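Local coordinates for protein Adhesin/invasin TibA autotransporter (Escherichia coli, PDB 4Q1Q) that mediates adhesion to and invasion of human intestinal epithelial cells and bacterial aggregation, this piece being part of its heptosylated beta-helical passenger region, at residues H235-G240 with Q254-G259; Q215-G220 with G240-T245. One frame throughout, in Å; residues are numbered along the deposited sequence.

Interaction 1 of 2, residues H235-G240 with Q254-G259; sequences HVYIDG and QVEAGG. With 289 (D-glycero-alpha-D-manno-heptopyranose), chain T; 289 (D-glycero-alpha-D-manno-heptopyranose), chain B; 289 (D-glycero-alpha-D-manno-heptopyranose), chain U.
His235-Val236 and Gln254-Val255 pair as parallel strands: Val236 N donates to Gln254 O (2.8 Å), Glu256 N donates to Val236 O, and both bonds are almost straight. The His235 imidazole lies alongside the extended Gln254 chain, which leaves the strand in the same direction. Gln254 CB sits over the centre of one ring face, 4.2 Å from the centroid, a CH-pi contact. Tyr237 OH covers the opposite face. At the ring edge, His235 NE2 donates to Glu256 OE1 at 2.6 Å. OE1 lies near the ring plane, while the N-H meets it on the anti side, tilted 33° from the carboxylate plane. Glu256 reaches the ring because its chain bends at chi2 (-81°). With both faces covered, this edge bond would help to set the ring's rotation. The two segments come from successive coils of the right-handed parallel beta-helix of the autotransporter passenger. On the other side of the strands, Val236 CG2 faces Val255 CG2 at 4.3 Å. Each strand then runs into a type II turn, Tyr237-Gly240 and Glu256-Gly259, and the turns stack as well. Asp239 N donates to Gly258 O (2.8 Å) from above the carbonyl plane. Heptose touches this outer surface: O3 of the chain T sugar lies over a face of Tyr237, 3.4 Å from CE2, and Asp239 OD1 is 3.0 Å from O6 of the chain B sugar.

Interaction 2 of 2, residues Q215-G220 with G240-T245; sequences QYVSSG and GNVTET. With 289 (D-glycero-alpha-D-manno-heptopyranose), chain T; 289 (D-glycero-alpha-D-manno-heptopyranose), chain U; 289 (D-glycero-alpha-D-manno-heptopyranose), chain B; 289 (D-glycero-alpha-D-manno-heptopyranose), chain Q.
Val217 overlaps Val242 with one methyl branch and the backbone of Asn241 with the other. Its CG2 meets Val242 CG1 at 3.7 Å, and its CG1 lies 3.6 Å from Asn241 O. This is the interior of the parallel beta-helix, where side chains from different faces of successive coils point inward and meet. The first torsion of Val217 (-173°) sets CG1 beside its own carbonyl carbon and CG2 beside its backbone N. The two methyls are therefore spread over two successive residues of the other segment. Val242 answers with CG1 alone; the two valines cross at a slant. Ala223 also packs against Val242, from the strand 222-224. No hydrogen bond joins the two segments, so the contact is apolar packing with backbone atoms close by. Gly240 CA fits close to the turn after Val217, 3.6 Å from Ser218 O. Gly240 has no side chain, and its CA also approaches Val217 O at 4.0 Å. Two serines on the outside carry sugar. Ser218 and Ser219 point away from Gly240-Thr245, and each is O-linked to a D-glycero-D-manno-heptose. These are products of the TibC-catalysed glycosylation. The CB of Asn241 points away from 215-220, and its side chain lies against the chain B heptose. A fourth heptose, chain Q, bonds the backbone here: its O3 donates to Ser219 O at 2.7 Å.

In the fold
The two interactions sit toward the C-terminal end of the beta-helix, their centres about 7 Å apart, and share Gly240. Interaction 1 joins neighbouring coils along the helix axis. It is partly buried and rests on backbone bonds, a His-carboxylate bond and stacked turns. Interaction 2 links strand 214-217 to the start of strand 241-247, which lies on another face. It is buried, smaller and apolar. The strands 214-217, 233-236 and 252-255 run side by side, and His235 N probably bonds Gln215 O, so 235-240 lies between 215-220 and 254-259. Heptoses of chains T, U and B touch both contacts on the outside; those of chains T and U are attached in 215-220.

Interaction 1 of 2, residues H235-G240 with Q254-G259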
ATOM      1  N   HIS A 235      13.924  16.026   5.394  1.00 46.25           N
ATOM      2  CA  HIS A 235      15.263  16.141   4.805  1.00 44.70           C
ATOM      3  C   HIS A 235      15.165  16.384   3.298  1.00 38.68           C
ATOM      4  O   HIS A 235      14.672  15.528   2.570  1.00 40.32           O
ATOM      5  CB  HIS A 235      16.087  14.882   5.103  1.00 46.71           C
ATOM      6  CG  HIS A 235      17.567  15.120   5.153  1.00 52.70           C
ATOM      7  ND1 HIS A 235      18.339  14.750   6.233  1.00 56.03           N
ATOM      8  CD2 HIS A 235      18.398  15.772   4.302  1.00 51.72           C
ATOM      9  CE1 HIS A 235      19.589  15.126   6.029  1.00 56.21           C
ATOM     10  NE2 HIS A 235      19.652  15.757   4.869  1.00 56.31           N
ATOM     11  N   VAL A 236      15.624  17.542   2.830  1.00 39.76           N
ATOM     12  CA  VAL A 236      15.518  17.898   1.420  1.00 39.47           C
ATOM     13  C   VAL A 236      16.883  17.823   0.726  1.00 42.70           C
ATOM     14  O   VAL A 236      17.824  18.485   1.161  1.00 39.91           O
ATOM     15  CB  VAL A 236      14.966  19.316   1.239  1.00 42.90           C
ATOM     16  CG1 VAL A 236      14.585  19.513  -0.225  1.00 40.09           C
ATOM     17  CG2 VAL A 236      13.769  19.558   2.155  1.00 43.42           C
ATOM     18  N   TYR A 237      16.973  17.054  -0.357  1.00 38.02           N
ATOM     19  CA  TYR A 237      18.244  16.825  -1.036  1.00 42.60           C
ATOM     20  C   TYR A 237      18.237  17.661  -2.307  1.00 44.14           C
ATOM     21  O   TYR A 237      17.285  18.408  -2.566  1.00 48.38           O
ATOM     22  CB  TYR A 237      18.496  15.351  -1.338  1.00 41.37           C
ATOM     23  CG  TYR A 237      18.637  14.559  -0.075  1.00 45.73           C
ATOM     24  CD1 TYR A 237      17.514  14.067   0.565  1.00 50.22           C
ATOM     25  CD2 TYR A 237      19.885  14.277   0.460  1.00 52.65           C
ATOM     26  CE1 TYR A 237      17.621  13.328   1.727  1.00 51.63           C
ATOM     27  CE2 TYR A 237      20.011  13.533   1.615  1.00 54.90           C
ATOM     28  CZ  TYR A 237      18.874  13.064   2.237  1.00 59.75           C
ATOM     29  OH  TYR A 237      18.973  12.348   3.403  1.00 56.58           O
ATOM     30  N   ILE A 238      19.332  17.552  -3.052  1.00 47.43           N
ATOM     31  CA  ILE A 238      19.552  18.393  -4.216  1.00 44.56           C
ATOM     32  C   ILE A 238      18.391  18.237  -5.187  1.00 42.51           C
ATOM     33  O   ILE A 238      18.028  17.128  -5.540  1.00 46.30           O
ATOM     34  CB  ILE A 238      20.933  18.198  -4.893  1.00 47.69           C
ATOM     35  CG1 ILE A 238      20.995  19.068  -6.156  1.00 51.32           C
ATOM     36  CG2 ILE A 238      21.249  16.741  -5.199  1.00 45.89           C
ATOM     37  CD1 ILE A 238      22.380  19.614  -6.455  1.00 57.49           C
ATOM     38  N   ASP A 239      17.817  19.375  -5.577  1.00 44.97           N
ATOM     39  CA  ASP A 239      16.757  19.473  -6.562  1.00 44.92           C
ATOM     40  C   ASP A 239      15.440  18.907  -6.027  1.00 49.60           C
ATOM     41  O   ASP A 239      14.511  18.723  -6.813  1.00 49.23           O
ATOM     42  CB  ASP A 239      17.153  18.780  -7.869  1.00 53.37           C
ATOM     43  CG  ASP A 239      18.261  19.512  -8.626  1.00 53.44           C
ATOM     44  OD1 ASP A 239      18.225  20.758  -8.711  1.00 56.07           O
ATOM     45  OD2 ASP A 239      19.175  18.840  -9.142  1.00 63.48           O
ATOM     46  N   GLY A 240      15.356  18.665  -4.720  1.00 41.76           N
ATOM     47  CA  GLY A 240      14.073  18.408  -4.055  1.00 43.43           C
ATOM     48  C   GLY A 240      13.449  19.720  -3.650  1.00 44.36           C
ATOM     49  O   GLY A 240      14.194  20.677  -3.412  1.00 42.65           O
ATOM     50  N   GLN A 254      15.925  20.041   7.335  1.00 45.74           N
ATOM     51  CA  GLN A 254      17.297  20.125   6.853  1.00 41.67           C
ATOM     52  C   GLN A 254      17.370  20.147   5.338  1.00 40.99           C
ATOM     53  O   GLN A 254      16.881  19.254   4.645  1.00 45.03           O
ATOM     54  CB  GLN A 254      18.037  18.915   7.384  1.00 48.02           C
ATOM     55  CG  GLN A 254      19.539  19.010   7.191  1.00 55.64           C
ATOM     56  CD  GLN A 254      20.231  17.872   7.904  1.00 53.67           C
ATOM     57  OE1 GLN A 254      19.609  17.056   8.589  1.00 63.62           O
ATOM     58  NE2 GLN A 254      21.532  17.797   7.713  1.00 59.17           N
ATOM     59  N   VAL A 255      17.977  21.205   4.816  1.00 39.23           N
ATOM     60  CA  VAL A 255      18.038  21.390   3.375  1.00 36.87           C
ATOM     61  C   VAL A 255      19.489  21.276   2.918  1.00 41.05           C
ATOM     62  O   VAL A 255      20.354  22.021   3.360  1.00 38.43           O
ATOM     63  CB  VAL A 255      17.437  22.752   2.986  1.00 42.65           C
ATOM     64  CG1 VAL A 255      17.386  22.948   1.476  1.00 42.90           C
ATOM     65  CG2 VAL A 255      16.039  22.874   3.579  1.00 43.88           C
ATOM     66  N   GLU A 256      19.776  20.312   2.057  1.00 42.79           N
ATOM     67  CA  GLU A 256      21.130  20.171   1.537  1.00 46.70           C
ATOM     68  C   GLU A 256      21.331  21.161   0.406  1.00 47.86           C
ATOM     69  O   GLU A 256      20.370  21.702  -0.144  1.00 47.05           O
ATOM     70  CB  GLU A 256      21.384  18.781   0.963  1.00 46.78           C
ATOM     71  CG  GLU A 256      21.007  17.646   1.889  1.00 53.90           C
ATOM     72  CD  GLU A 256      22.082  17.381   2.927  1.00 67.58           C
ATOM     73  OE1 GLU A 256      21.923  16.414   3.704  1.00 63.79           O
ATOM     74  OE2 GLU A 256      23.079  18.137   2.946  1.00 76.35           O
ATOM     75  N   ALA A 257      22.592  21.407   0.070  1.00 49.44           N
ATOM     76  CA  ALA A 257      22.910  22.393  -0.950  1.00 49.35           C
ATOM     77  C   ALA A 257      22.179  22.006  -2.222  1.00 45.16           C
ATOM     78  O   ALA A 257      22.168  20.835  -2.590  1.00 44.72           O
ATOM     79  CB  ALA A 257      24.413  22.491  -1.166  1.00 52.33           C
ATOM     80  N   GLY A 258      21.533  22.980  -2.855  1.00 48.78           N
ATOM     81  CA  GLY A 258      20.716  22.709  -4.034  1.00 45.21           C
ATOM     82  C   GLY A 258      19.304  22.186  -3.803  1.00 56.21           C
ATOM     83  O   GLY A 258      18.600  21.950  -4.791  1.00 50.82           O
ATOM     84  N   GLY A 259      18.888  21.953  -2.558  1.00 43.71           N
ATOM     85  CA  GLY A 259      17.498  21.602  -2.278  1.00 43.63           C
ATOM     86  C   GLY A 259      16.737  22.905  -2.114  1.00 48.03           C
ATOM     87  O   GLY A 259      17.398  23.924  -1.968  1.00 47.07           O
TER
HETATM   88  O7  289 T 418      18.542  10.141  -7.032  1.00 83.23           O
HETATM   89  C7  289 T 418      17.607  10.484  -6.004  1.00 60.52           C
HETATM   90  C6  289 T 418      17.893   9.594  -4.805  1.00 62.82           C
HETATM   91  O6  289 T 418      19.147   8.931  -4.977  1.00 78.71           O
HETATM   92  C5  289 T 418      17.927  10.377  -3.501  1.00 55.51           C
HETATM   93  O5  289 T 418      16.685   9.982  -2.922  1.00 49.34           O
HETATM   94  C1  289 T 418      16.281  10.841  -1.877  1.00 48.18           C
HETATM   95  C2  289 T 418      17.291  10.642  -0.762  1.00 49.37           C
HETATM   96  O2  289 T 418      17.129   9.313  -0.260  1.00 48.05           O
HETATM   97  C3  289 T 418      18.707  10.921  -1.260  1.00 49.07           C
HETATM   98  O3  289 T 418      19.657  10.668  -0.213  1.00 51.17           O
HETATM   99  C4  289 T 418      19.017  10.077  -2.482  1.00 52.62           C
HETATM  100  O4  289 T 418      20.339  10.445  -2.889  1.00 58.81           O
HETATM  101  O7  289 B 435      14.522  23.699 -10.735  1.00121.83           O
HETATM  102  C7  289 B 435      13.678  23.154  -9.713  1.00124.98           C
HETATM  103  C6  289 B 435      14.381  22.866  -8.381  1.00118.94           C
HETATM  104  O6  289 B 435      15.766  22.522  -8.528  1.00 98.58           O
HETATM  105  C5  289 B 435      14.304  24.021  -7.376  1.00116.25           C
HETATM  106  O5  289 B 435      15.240  23.733  -6.333  1.00110.52           O
HETATM  107  C1  289 B 435      15.130  24.645  -5.238  1.00108.29           C
HETATM  108  C2  289 B 435      15.646  25.991  -5.742  1.00114.43           C
HETATM  109  O2  289 B 435      16.967  25.943  -6.295  1.00107.62           O
HETATM  110  C3  289 B 435      14.696  26.472  -6.834  1.00114.87           C
HETATM  111  O3  289 B 435      15.180  27.715  -7.356  1.00110.16           O
HETATM  112  C4  289 B 435      14.565  25.422  -7.934  1.00115.96           C
HETATM  113  O4  289 B 435      13.471  25.825  -8.763  1.00115.38           O
HETATM  114  O7  289 U 419      18.179  10.764 -12.619  1.00 65.13           O
HETATM  115  C7  289 U 419      17.898  11.738 -11.614  1.00 77.07           C
HETATM  116  C6  289 U 419      16.684  12.538 -12.078  1.00 73.75           C
HETATM  117  O6  289 U 419      15.466  11.809 -11.936  1.00 74.20           O
HETATM  118  C5  289 U 419      16.436  13.795 -11.267  1.00 60.84           C
HETATM  119  O5  289 U 419      17.569  14.053 -10.436  1.00 57.62           O
HETATM  120  C1  289 U 419      17.616  15.387  -9.924  1.00 67.91           C
HETATM  121  C2  289 U 419      17.674  16.337 -11.113  1.00 64.21           C
HETATM  122  O2  289 U 419      18.727  15.956 -12.006  1.00 70.09           O
HETATM  123  C3  289 U 419      16.275  16.247 -11.715  1.00 63.29           C
HETATM  124  O3  289 U 419      15.984  17.173 -12.764  1.00 72.15           O
HETATM  125  C4  289 U 419      16.121  14.861 -12.302  1.00 63.20           C
HETATM  126  O4  289 U 419      14.765  14.726 -12.734  1.00 74.36           O

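Interaction 2 of 2, residues Q215-G220 with G240-T245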
ATOM      1  N   GLN A 215      11.026  12.256   6.524  1.00 42.73           N
ATOM      2  CA  GLN A 215      10.668  12.364   5.119  1.00 42.53           C
ATOM      3  C   GLN A 215      11.918  12.819   4.378  1.00 43.75           C
ATOM      4  O   GLN A 215      12.559  13.782   4.779  1.00 44.76           O
ATOM      5  CB  GLN A 215       9.558  13.381   4.894  1.00 43.45           C
ATOM      6  CG  GLN A 215       9.101  13.520   3.447  1.00 39.90           C
ATOM      7  CD  GLN A 215       8.096  14.650   3.312  1.00 50.25           C
ATOM      8  OE1 GLN A 215       8.447  15.825   3.448  1.00 51.49           O
ATOM      9  NE2 GLN A 215       6.843  14.306   3.009  1.00 53.72           N
ATOM     10  N   TYR A 216      12.204  12.143   3.271  1.00 44.55           N
ATOM     11  CA  TYR A 216      13.368  12.438   2.456  1.00 42.66           C
ATOM     12  C   TYR A 216      12.935  12.904   1.078  1.00 38.06           C
ATOM     13  O   TYR A 216      12.345  12.132   0.336  1.00 40.11           O
ATOM     14  CB  TYR A 216      14.205  11.169   2.323  1.00 43.11           C
ATOM     15  CG  TYR A 216      14.583  10.506   3.627  1.00 41.68           C
ATOM     16  CD1 TYR A 216      15.658  10.953   4.389  1.00 45.94           C
ATOM     17  CD2 TYR A 216      13.895   9.384   4.060  1.00 44.09           C
ATOM     18  CE1 TYR A 216      16.023  10.324   5.571  1.00 44.37           C
ATOM     19  CE2 TYR A 216      14.256   8.741   5.228  1.00 46.08           C
ATOM     20  CZ  TYR A 216      15.299   9.227   5.985  1.00 47.36           C
ATOM     21  OH  TYR A 216      15.565   8.569   7.154  1.00 53.13           O
ATOM     22  N   VAL A 217      13.205  14.161   0.746  1.00 40.64           N
ATOM     23  CA  VAL A 217      12.749  14.696  -0.525  1.00 40.21           C
ATOM     24  C   VAL A 217      13.933  14.745  -1.489  1.00 39.44           C
ATOM     25  O   VAL A 217      14.835  15.563  -1.369  1.00 44.58           O
ATOM     26  CB  VAL A 217      12.101  16.080  -0.340  1.00 40.03           C
ATOM     27  CG1 VAL A 217      11.474  16.579  -1.630  1.00 39.34           C
ATOM     28  CG2 VAL A 217      11.043  15.977   0.754  1.00 43.37           C
ATOM     29  N   SER A 218      13.903  13.893  -2.501  1.00 43.86           N
ATOM     30  CA  SER A 218      15.014  13.857  -3.435  1.00 43.37           C
ATOM     31  C   SER A 218      14.579  14.461  -4.755  1.00 47.70           C
ATOM     32  O   SER A 218      13.467  14.981  -4.892  1.00 44.74           O
ATOM     33  CB  SER A 218      15.493  12.427  -3.632  1.00 39.38           C
ATOM     34  OG  SER A 218      16.118  12.002  -2.441  1.00 43.37           O
ATOM     35  N   SER A 219      15.542  14.454  -5.671  1.00 52.10           N
ATOM     36  CA  SER A 219      15.445  15.103  -6.966  1.00 49.72           C
ATOM     37  C   SER A 219      14.111  14.883  -7.666  1.00 44.50           C
ATOM     38  O   SER A 219      13.665  13.754  -7.908  1.00 44.11           O
ATOM     39  CB  SER A 219      16.600  14.627  -7.853  1.00 52.79           C
ATOM     40  OG  SER A 219      16.645  15.391  -9.049  1.00 64.74           O
ATOM     41  N   GLY A 220      13.475  16.005  -7.989  1.00 43.67           N
ATOM     42  CA  GLY A 220      12.184  15.975  -8.657  1.00 46.48           C
ATOM     43  C   GLY A 220      11.042  15.801  -7.668  1.00 49.68           C
ATOM     44  O   GLY A 220       9.889  15.915  -8.064  1.00 47.19           O
ATOM     45  N   GLY A 240      15.356  18.665  -4.720  1.00 41.76           N
ATOM     46  CA  GLY A 240      14.073  18.408  -4.055  1.00 43.43           C
ATOM     47  C   GLY A 240      13.449  19.720  -3.650  1.00 44.36           C
ATOM     48  O   GLY A 240      14.194  20.677  -3.412  1.00 42.65           O
ATOM     49  N   ASN A 241      12.116  19.769  -3.597  1.00 39.49           N
ATOM     50  CA  ASN A 241      11.387  20.974  -3.188  1.00 44.90           C
ATOM     51  C   ASN A 241      10.362  20.718  -2.110  1.00 44.72           C
ATOM     52  O   ASN A 241       9.678  19.708  -2.158  1.00 43.38           O
ATOM     53  CB  ASN A 241      10.550  21.561  -4.315  1.00 49.50           C
ATOM     54  CG  ASN A 241      11.406  22.274  -5.325  1.00 57.68           C
ATOM     55  OD1 ASN A 241      11.647  23.479  -5.220  1.00 58.76           O
ATOM     56  ND2 ASN A 241      11.939  21.503  -6.256  1.00 56.21           N
ATOM     57  N   VAL A 242      10.229  21.645  -1.173  1.00 40.98           N
ATOM     58  CA  VAL A 242       9.117  21.567  -0.234  1.00 46.55           C
ATOM     59  C   VAL A 242       8.496  22.943  -0.053  1.00 49.99           C
ATOM     60  O   VAL A 242       9.156  23.971  -0.224  1.00 43.57           O
ATOM     61  CB  VAL A 242       9.516  20.940   1.117  1.00 43.95           C
ATOM     62  CG1 VAL A 242      10.193  19.602   0.871  1.00 47.51           C
ATOM     63  CG2 VAL A 242      10.463  21.809   1.922  1.00 47.65           C
ATOM     64  N   THR A 243       7.203  22.934   0.256  1.00 45.57           N
ATOM     65  CA  THR A 243       6.485  24.176   0.500  1.00 51.80           C
ATOM     66  C   THR A 243       5.467  24.012   1.631  1.00 53.45           C
ATOM     67  O   THR A 243       4.946  22.927   1.907  1.00 51.72           O
ATOM     68  CB  THR A 243       5.863  24.743  -0.788  1.00 56.17           C
ATOM     69  OG1 THR A 243       5.448  26.086  -0.511  1.00 60.34           O
ATOM     70  CG2 THR A 243       4.693  23.904  -1.236  1.00 60.62           C
ATOM     71  N   GLU A 244       5.279  25.098   2.369  1.00 49.39           N
ATOM     72  CA  GLU A 244       4.306  25.120   3.453  1.00 53.35           C
ATOM     73  C   GLU A 244       4.697  24.010   4.414  1.00 52.47           C
ATOM     74  O   GLU A 244       3.947  23.066   4.638  1.00 58.71           O
ATOM     75  CB  GLU A 244       2.866  24.920   2.967  1.00 46.72           C
ATOM     76  CG  GLU A 244       2.357  25.967   1.990  1.00 55.60           C
ATOM     77  CD  GLU A 244       0.971  25.623   1.448  1.00 57.25           C
ATOM     78  OE1 GLU A 244       0.700  25.920   0.263  1.00 51.30           O
ATOM     79  OE2 GLU A 244       0.168  25.021   2.201  1.00 59.52           O
ATOM     80  N   THR A 245       5.902  24.126   4.956  1.00 55.99           N
ATOM     81  CA  THR A 245       6.335  23.267   6.039  1.00 53.89           C
ATOM     82  C   THR A 245       6.226  24.104   7.308  1.00 56.01           C
ATOM     83  O   THR A 245       6.712  25.233   7.394  1.00 57.05           O
ATOM     84  CB  THR A 245       7.787  22.807   5.838  1.00 51.59           C
ATOM     85  OG1 THR A 245       7.873  22.065   4.621  1.00 56.97           O
ATOM     86  CG2 THR A 245       8.239  21.911   6.960  1.00 56.21           C
TER
HETATM   87  O7  289 T 418      18.542  10.141  -7.032  1.00 83.23           O
HETATM   88  C7  289 T 418      17.607  10.484  -6.004  1.00 60.52           C
HETATM   89  C6  289 T 418      17.893   9.594  -4.805  1.00 62.82           C
HETATM   90  O6  289 T 418      19.147   8.931  -4.977  1.00 78.71           O
HETATM   91  C5  289 T 418      17.927  10.377  -3.501  1.00 55.51           C
HETATM   92  O5  289 T 418      16.685   9.982  -2.922  1.00 49.34           O
HETATM   93  C1  289 T 418      16.281  10.841  -1.877  1.00 48.18           C
HETATM   94  C2  289 T 418      17.291  10.642  -0.762  1.00 49.37           C
HETATM   95  O2  289 T 418      17.129   9.313  -0.260  1.00 48.05           O
HETATM   96  C3  289 T 418      18.707  10.921  -1.260  1.00 49.07           C
HETATM   97  O3  289 T 418      19.657  10.668  -0.213  1.00 51.17           O
HETATM   98  C4  289 T 418      19.017  10.077  -2.482  1.00 52.62           C
HETATM   99  O4  289 T 418      20.339  10.445  -2.889  1.00 58.81           O
HETATM  100  O7  289 U 419      18.179  10.764 -12.619  1.00 65.13           O
HETATM  101  C7  289 U 419      17.898  11.738 -11.614  1.00 77.07           C
HETATM  102  C6  289 U 419      16.684  12.538 -12.078  1.00 73.75           C
HETATM  103  O6  289 U 419      15.466  11.809 -11.936  1.00 74.20           O
HETATM  104  C5  289 U 419      16.436  13.795 -11.267  1.00 60.84           C
HETATM  105  O5  289 U 419      17.569  14.053 -10.436  1.00 57.62           O
HETATM  106  C1  289 U 419      17.616  15.387  -9.924  1.00 67.91           C
HETATM  107  C2  289 U 419      17.674  16.337 -11.113  1.00 64.21           C
HETATM  108  O2  289 U 419      18.727  15.956 -12.006  1.00 70.09           O
HETATM  109  C3  289 U 419      16.275  16.247 -11.715  1.00 63.29           C
HETATM  110  O3  289 U 419      15.984  17.173 -12.764  1.00 72.15           O
HETATM  111  C4  289 U 419      16.121  14.861 -12.302  1.00 63.20           C
HETATM  112  O4  289 U 419      14.765  14.726 -12.734  1.00 74.36           O
HETATM  113  O7  289 B 435      14.522  23.699 -10.735  1.00121.83           O
HETATM  114  C7  289 B 435      13.678  23.154  -9.713  1.00124.98           C
HETATM  115  C6  289 B 435      14.381  22.866  -8.381  1.00118.94           C
HETATM  116  O6  289 B 435      15.766  22.522  -8.528  1.00 98.58           O
HETATM  117  C5  289 B 435      14.304  24.021  -7.376  1.00116.25           C
HETATM  118  O5  289 B 435      15.240  23.733  -6.333  1.00110.52           O
HETATM  119  C1  289 B 435      15.130  24.645  -5.238  1.00108.29           C
HETATM  120  C2  289 B 435      15.646  25.991  -5.742  1.00114.43           C
HETATM  121  O2  289 B 435      16.967  25.943  -6.295  1.00107.62           O
HETATM  122  C3  289 B 435      14.696  26.472  -6.834  1.00114.87           C
HETATM  123  O3  289 B 435      15.180  27.715  -7.356  1.00110.16           O
HETATM  124  C4  289 B 435      14.565  25.422  -7.934  1.00115.96           C
HETATM  125  O4  289 B 435      13.471  25.825  -8.763  1.00115.38           O
HETATM  126  O7  289 Q 415       9.103  13.570 -15.283  1.00 84.37           O
HETATM  127  C7  289 Q 415       9.759  12.306 -15.121  1.00 88.74           C
HETATM  128  C6  289 Q 415      11.130  12.529 -14.495  1.00 80.41           C
HETATM  129  O6  289 Q 415      11.555  13.859 -14.791  1.00 89.41           O
HETATM  130  C5  289 Q 415      11.094  12.284 -12.989  1.00 72.41           C
HETATM  131  O5  289 Q 415      11.019  10.858 -12.909  1.00 65.68           O
HETATM  132  C1  289 Q 415      11.036  10.245 -11.621  1.00 62.82           C
HETATM  133  C2  289 Q 415      12.381  10.595 -11.005  1.00 68.55           C
HETATM  134  O2  289 Q 415      13.414   9.985 -11.786  1.00 76.97           O
HETATM  135  C3  289 Q 415      12.486  12.119 -10.905  1.00 68.30           C
HETATM  136  O3  289 Q 415      13.745  12.496 -10.339  1.00 67.03           O
HETATM  137  C4  289 Q 415      12.325  12.812 -12.255  1.00 68.68           C
HETATM  138  O4  289 Q 415      12.342  14.218 -11.989  1.00 64.07           O